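PDB 4F53: SusD homolog from Bacteroides ovatus, which probably binds mucin O-glycans at the outer membrane, as a TPR-like lipoprotein of the SusD/RagB family of glycan-capture proteins. Local coordinates for residues A261-S264 with A265-C269; I309-G312 with Q313-S316. All blocks are in the same frame, centred on the assembly; numbering follows the deposited sequence.

Both contacts are local, between residues a few places apart: a strand-to-helix junction and a beta turn, and their chemistry follows their depth in the fold. Interaction 1, at 261-264 with 265-269, is buried throughout: a strand passes straight into a helix, and a serine hydroxyl caps the helix start by accepting from one backbone N-H. Interaction 2, at 309-312 with 313-316, lies nearer the surface, in the long loop between helix 288-291 and strand 332-335, where a beta turn is closed by a backbone bond and flanked by ring packing and two bridging waters. The two do not touch, their centres lying 16 Å apart, yet Asp-64 O, in the antiparallel partner strand 62-64, weakly accepts from Tyr-314 OH, just after the turn.

Interaction 1 of 2, residues A261-S264 with A265-C269; sequences ARIS and ADLTC
A serine N-cap joins a short strand to the helix that follows: Ser-264 is the last residue before helix 265-273, and its side chain takes the N-H of Leu-267, three residues on. OG accepts from Leu-267 N at 3.2 Å in a nearly straight bond, 161° at the hydrogen. The torsion chi1 of 70° sets OG between the backbone N and the carbonyl carbon, directed toward an N-H of the first helical turn. From there the hydroxyl also lies against Leu-267 CB, 3.4 Å from OG, and it reaches the carbonyl O of Gly-60 beside strand 62-64, the antiparallel partner of 261-263. The cap therefore ties the helix start to the chain next to that two-stranded sheet. Ser-264 O receives a weak bond from Thr-268 N, which begins the i to i+4 pattern. Asp-266 turns its carboxylate to other loops, with OD1 in a salt bridge to Arg-307 and OD2 accepting from Met-458 N. On the apolar side, Ile-263 sends out CG2, the branch anti to its backbone N, to meet two residues of the helix: Leu-267 CD2 lies 4.0 Å from this CG2, and the methyl CG2 of Thr-268 lies 3.9 Å from it.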
ATOM      1  N   ALA A 261       1.304  -5.759 -16.517  1.00 31.88           N
ATOM      2  CA  ALA A 261       1.897  -4.690 -15.714  1.00 31.67           C
ATOM      3  C   ALA A 261       3.386  -4.489 -16.015  1.00 34.34           C
ATOM      4  O   ALA A 261       4.100  -5.431 -16.356  1.00 33.68           O
ATOM      5  CB  ALA A 261       1.722  -5.008 -14.230  1.00 31.11           C
ATOM      6  N   ARG A 262       3.841  -3.240 -15.876  1.00 29.43           N
ATOM      7  CA  ARG A 262       5.253  -2.870 -16.007  1.00 29.04           C
ATOM      8  C   ARG A 262       5.590  -1.913 -14.874  1.00 31.60           C
ATOM      9  O   ARG A 262       4.682  -1.421 -14.203  1.00 31.43           O
ATOM     10  CB  ARG A 262       5.561  -2.252 -17.398  1.00 29.15           C
ATOM     11  CG  ARG A 262       5.638  -3.300 -18.533  1.00 32.45           C
ATOM     12  CD  ARG A 262       6.808  -4.240 -18.301  1.00 32.77           C
ATOM     13  NE  ARG A 262       6.945  -5.296 -19.298  1.00 34.73           N
ATOM     14  CZ  ARG A 262       6.474  -6.534 -19.157  1.00 44.86           C
ATOM     15  NH1 ARG A 262       5.741  -6.855 -18.099  1.00 32.71           N
ATOM     16  NH2 ARG A 262       6.705  -7.449 -20.087  1.00 36.16           N
ATOM     17  N   ILE A 263       6.881  -1.665 -14.632  1.00 30.24           N
ATOM     18  CA  ILE A 263       7.303  -0.690 -13.604  1.00 29.52           C
ATOM     19  C   ILE A 263       6.893   0.703 -14.107  1.00 32.25           C
ATOM     20  O   ILE A 263       6.966   0.964 -15.317  1.00 31.45           O
ATOM     21  CB  ILE A 263       8.840  -0.805 -13.346  1.00 32.52           C
ATOM     22  CG1 ILE A 263       9.224  -2.200 -12.811  1.00 31.79           C
ATOM     23  CG2 ILE A 263       9.398   0.323 -12.425  1.00 33.49           C
ATOM     24  CD1 ILE A 263       8.588  -2.622 -11.464  1.00 23.12           C
ATOM     25  N   SER A 264       6.460   1.578 -13.204  1.00 27.92           N
ATOM     26  CA  SER A 264       6.074   2.951 -13.539  1.00 27.76           C
ATOM     27  C   SER A 264       7.280   3.794 -13.911  1.00 31.85           C
ATOM     28  O   SER A 264       8.412   3.565 -13.440  1.00 31.32           O
ATOM     29  CB  SER A 264       5.361   3.608 -12.360  1.00 30.60           C
ATOM     30  OG  SER A 264       6.261   3.851 -11.296  1.00 31.24           O
ATOM     31  N   ALA A 265       7.021   4.803 -14.728  1.00 28.23           N
ATOM     32  CA  ALA A 265       8.022   5.774 -15.148  1.00 28.40           C
ATOM     33  C   ALA A 265       8.502   6.604 -13.912  1.00 32.54           C
ATOM     34  O   ALA A 265       9.676   6.959 -13.836  1.00 32.60           O
ATOM     35  CB  ALA A 265       7.431   6.679 -16.216  1.00 29.67           C
ATOM     36  N   ASP A 266       7.600   6.852 -12.929  1.00 28.83           N
ATOM     37  CA  ASP A 266       7.905   7.588 -11.700  1.00 29.70           C
ATOM     38  C   ASP A 266       9.004   6.900 -10.865  1.00 32.20           C
ATOM     39  O   ASP A 266       9.943   7.555 -10.433  1.00 33.90           O
ATOM     40  CB  ASP A 266       6.628   7.755 -10.832  1.00 31.66           C
ATOM     41  CG  ASP A 266       5.412   8.201 -11.624  1.00 38.27           C
ATOM     42  OD1 ASP A 266       4.853   7.368 -12.374  1.00 40.74           O
ATOM     43  OD2 ASP A 266       5.061   9.378 -11.540  1.00 41.54           O
ATOM     44  N   LEU A 267       8.880   5.592 -10.653  1.00 26.92           N
ATOM     45  CA  LEU A 267       9.815   4.811  -9.861  1.00 28.56           C
ATOM     46  C   LEU A 267      11.212   4.797 -10.500  1.00 34.85           C
ATOM     47  O   LEU A 267      12.182   4.993  -9.778  1.00 35.50           O
ATOM     48  CB  LEU A 267       9.257   3.387  -9.662  1.00 29.01           C
ATOM     49  CG  LEU A 267       9.817   2.509  -8.540  1.00 33.67           C
ATOM     50  CD1 LEU A 267       9.732   3.173  -7.164  1.00 32.42           C
ATOM     51  CD2 LEU A 267       9.089   1.203  -8.495  1.00 34.29           C
ATOM     52  N   THR A 268      11.326   4.646 -11.838  1.00 31.34           N
ATOM     53  CA  THR A 268      12.638   4.687 -12.472  1.00 30.95           C
ATOM     54  C   THR A 268      13.183   6.145 -12.504  1.00 36.18           C
ATOM     55  O   THR A 268      14.394   6.318 -12.417  1.00 35.93           O
ATOM     56  CB  THR A 268      12.659   3.988 -13.851  1.00 36.22           C
ATOM     57  OG1 THR A 268      11.745   4.629 -14.733  1.00 37.05           O
ATOM     58  CG2 THR A 268      12.340   2.473 -13.754  1.00 31.82           C
ATOM     59  N   CYS A 269      12.321   7.176 -12.555  1.00 34.38           N
ATOM     60  CA  CYS A 269      12.777   8.575 -12.523  1.00 35.81           C
ATOM     61  C   CYS A 269      13.529   8.893 -11.213  1.00 36.20           C
ATOM     62  O   CYS A 269      14.623   9.446 -11.262  1.00 35.35           O
ATOM     63  CB  CYS A 269      11.616   9.535 -12.733  1.00 37.67           C
ATOM     64  SG  CYS A 269      11.141   9.722 -14.463  1.00 44.21           S
TER

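Interaction 2 of 2, residues I309-G312 with Q313-S316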
ATOM      1  N   ILE A 309      -2.037   5.478 -19.170  1.00 34.50           N
ATOM      2  CA  ILE A 309      -2.182   5.465 -20.639  1.00 35.64           C
ATOM      3  C   ILE A 309      -3.573   4.865 -20.923  1.00 40.21           C
ATOM      4  O   ILE A 309      -3.923   3.844 -20.333  1.00 39.17           O
ATOM      5  CB  ILE A 309      -1.037   4.697 -21.356  1.00 37.33           C
ATOM      6  CG1 ILE A 309       0.340   5.376 -21.128  1.00 36.66           C
ATOM      7  CG2 ILE A 309      -1.355   4.518 -22.856  1.00 35.90           C
ATOM      8  CD1 ILE A 309       1.569   4.492 -21.507  1.00 31.03           C
ATOM      9  N   LEU A 310      -4.386   5.533 -21.739  1.00 39.65           N
ATOM     10  CA  LEU A 310      -5.736   5.059 -22.024  1.00 40.88           C
ATOM     11  C   LEU A 310      -5.671   3.743 -22.753  1.00 46.91           C
ATOM     12  O   LEU A 310      -4.820   3.560 -23.631  1.00 47.96           O
ATOM     13  CB  LEU A 310      -6.536   6.093 -22.858  1.00 42.18           C
ATOM     14  CG  LEU A 310      -8.077   5.963 -22.866  1.00 47.18           C
ATOM     15  CD1 LEU A 310      -8.709   6.543 -21.577  1.00 46.20           C
ATOM     16  CD2 LEU A 310      -8.681   6.702 -24.065  1.00 47.90           C
ATOM     17  N   GLN A 311      -6.565   2.817 -22.377  1.00 44.10           N
ATOM     18  CA  GLN A 311      -6.711   1.528 -23.043  1.00 45.00           C
ATOM     19  C   GLN A 311      -6.952   1.789 -24.524  1.00 49.66           C
ATOM     20  O   GLN A 311      -7.800   2.621 -24.868  1.00 51.44           O
ATOM     21  CB  GLN A 311      -7.866   0.729 -22.412  1.00 46.32           C
ATOM     22  CG  GLN A 311      -7.794  -0.767 -22.675  1.00 55.11           C
ATOM     23  CD  GLN A 311      -6.728  -1.506 -21.899  1.00 52.97           C
ATOM     24  OE1 GLN A 311      -6.135  -1.004 -20.941  1.00 45.19           O
ATOM     25  NE2 GLN A 311      -6.439  -2.730 -22.328  1.00 38.78           N
ATOM     26  N   GLY A 312      -6.129   1.164 -25.364  1.00 45.45           N
ATOM     27  CA  GLY A 312      -6.180   1.310 -26.813  1.00 45.38           C
ATOM     28  C   GLY A 312      -5.235   2.363 -27.358  1.00 49.84           C
ATOM     29  O   GLY A 312      -5.182   2.559 -28.569  1.00 52.05           O
ATOM     30  N   GLN A 313      -4.476   3.054 -26.485  1.00 45.88           N
ATOM     31  CA  GLN A 313      -3.580   4.146 -26.896  1.00 45.26           C
ATOM     32  C   GLN A 313      -2.135   3.915 -26.468  1.00 46.36           C
ATOM     33  O   GLN A 313      -1.413   4.863 -26.164  1.00 45.13           O
ATOM     34  CB  GLN A 313      -4.092   5.486 -26.350  1.00 45.89           C
ATOM     35  CG  GLN A 313      -5.404   5.889 -27.011  1.00 53.49           C
ATOM     36  CD  GLN A 313      -5.964   7.197 -26.539  1.00 61.99           C
ATOM     37  OE1 GLN A 313      -5.530   7.790 -25.548  1.00 53.93           O
ATOM     38  NE2 GLN A 313      -6.972   7.673 -27.242  1.00 54.51           N
ATOM     39  N   TYR A 314      -1.710   2.648 -26.481  1.00 41.60           N
ATOM     40  CA  TYR A 314      -0.343   2.255 -26.134  1.00 39.32           C
ATOM     41  C   TYR A 314       0.515   2.139 -27.355  1.00 43.98           C
ATOM     42  O   TYR A 314       0.041   1.656 -28.394  1.00 41.94           O
ATOM     43  CB  TYR A 314      -0.342   0.885 -25.451  1.00 38.41           C
ATOM     44  CG  TYR A 314      -0.811   0.889 -24.020  1.00 38.26           C
ATOM     45  CD1 TYR A 314      -2.164   0.733 -23.707  1.00 40.98           C
ATOM     46  CD2 TYR A 314       0.094   0.989 -22.973  1.00 36.67           C
ATOM     47  CE1 TYR A 314      -2.601   0.736 -22.382  1.00 40.17           C
ATOM     48  CE2 TYR A 314      -0.330   0.989 -21.649  1.00 36.50           C
ATOM     49  CZ  TYR A 314      -1.677   0.855 -21.360  1.00 40.39           C
ATOM     50  OH  TYR A 314      -2.085   0.822 -20.067  1.00 38.31           O
ATOM     51  N   ASN A 315       1.804   2.489 -27.220  1.00 41.99           N
ATOM     52  CA  ASN A 315       2.768   2.210 -28.284  1.00 42.69           C
ATOM     53  C   ASN A 315       2.936   0.679 -28.287  1.00 45.97           C
ATOM     54  O   ASN A 315       2.933   0.091 -27.197  1.00 45.61           O
ATOM     55  CB  ASN A 315       4.079   2.942 -28.008  1.00 42.66           C
ATOM     56  CG  ASN A 315       4.093   4.379 -28.454  1.00 55.03           C
ATOM     57  OD1 ASN A 315       3.527   4.752 -29.489  1.00 48.57           O
ATOM     58  ND2 ASN A 315       4.802   5.206 -27.712  1.00 43.35           N
ATOM     59  N   SER A 316       2.992   0.028 -29.460  1.00 43.76           N
ATOM     60  CA  SER A 316       3.064  -1.450 -29.543  1.00 43.51           C
ATOM     61  C   SER A 316       4.292  -2.082 -28.848  1.00 46.60           C
ATOM     62  O   SER A 316       4.266  -3.289 -28.604  1.00 46.96           O
ATOM     63  CB  SER A 316       3.007  -1.931 -30.991  1.00 44.28           C
ATOM     64  OG  SER A 316       4.157  -1.524 -31.710  1.00 50.97           O
TER
HETATM   65  O   HOH W   1      -3.453   7.759 -23.463  1.00 40.22           O
HETATM   66  O   HOH W   2      -3.416  -1.587 -19.757  1.00 34.94           O
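Ile-309 lies over one face of the Tyr-314 ring, and its CG2 sits almost exactly above the middle. Ile-309 CG2 is 3.7 Å from the centroid of the Tyr-314 ring and only 4° off the normal, a clear CH-pi contact. CB and CD1 of the same isoleucine continue the cover toward the CE2 side, with CB 3.8 Å from Tyr-314 CE2. CG2 also rests on the backbone of the second segment, 3.3 Å from Gln-313 O, an oxygen hydrogen-bonded to the hydroxyl of Tyr-406. Leu-310 opens the turn: its carbonyl O accepts from Gln-313 N at 2.9 Å, the N-H arriving 33° out of the carbonyl plane. The Leu-310 side chain lies against the amide of Gln-313, with its CB 3.3 Å from Gln-313 OE1. A water accepts from Leu-310 N and donates to Gln-313 OE1, so the glutamine chain, extended beyond CG, is fastened back to the start of the turn. Gln-311 bends at chi2, and its OE1 comes near the plane of the tyrosine ring at its edge. A second water donates to Gln-311 OE1 and bonds to Tyr-314 OH, while NE2 of the glutamine donates to Gly-68 O and OE1 also accepts from Arg-74 NH1. Replacing Tyr-314 by an alanine would probably leave the Ile-309 methyl without its aromatic floor and the second water without its phenolic partner. Gly-312 completes the corner with a positive phi of 94°, where a side chain would jam against the preceding carbonyl O. The bond from Gln-313 N to Leu-310 O closes the turn, and the extended Gln-311 followed by a glycine of positive phi makes it a type II beta turn.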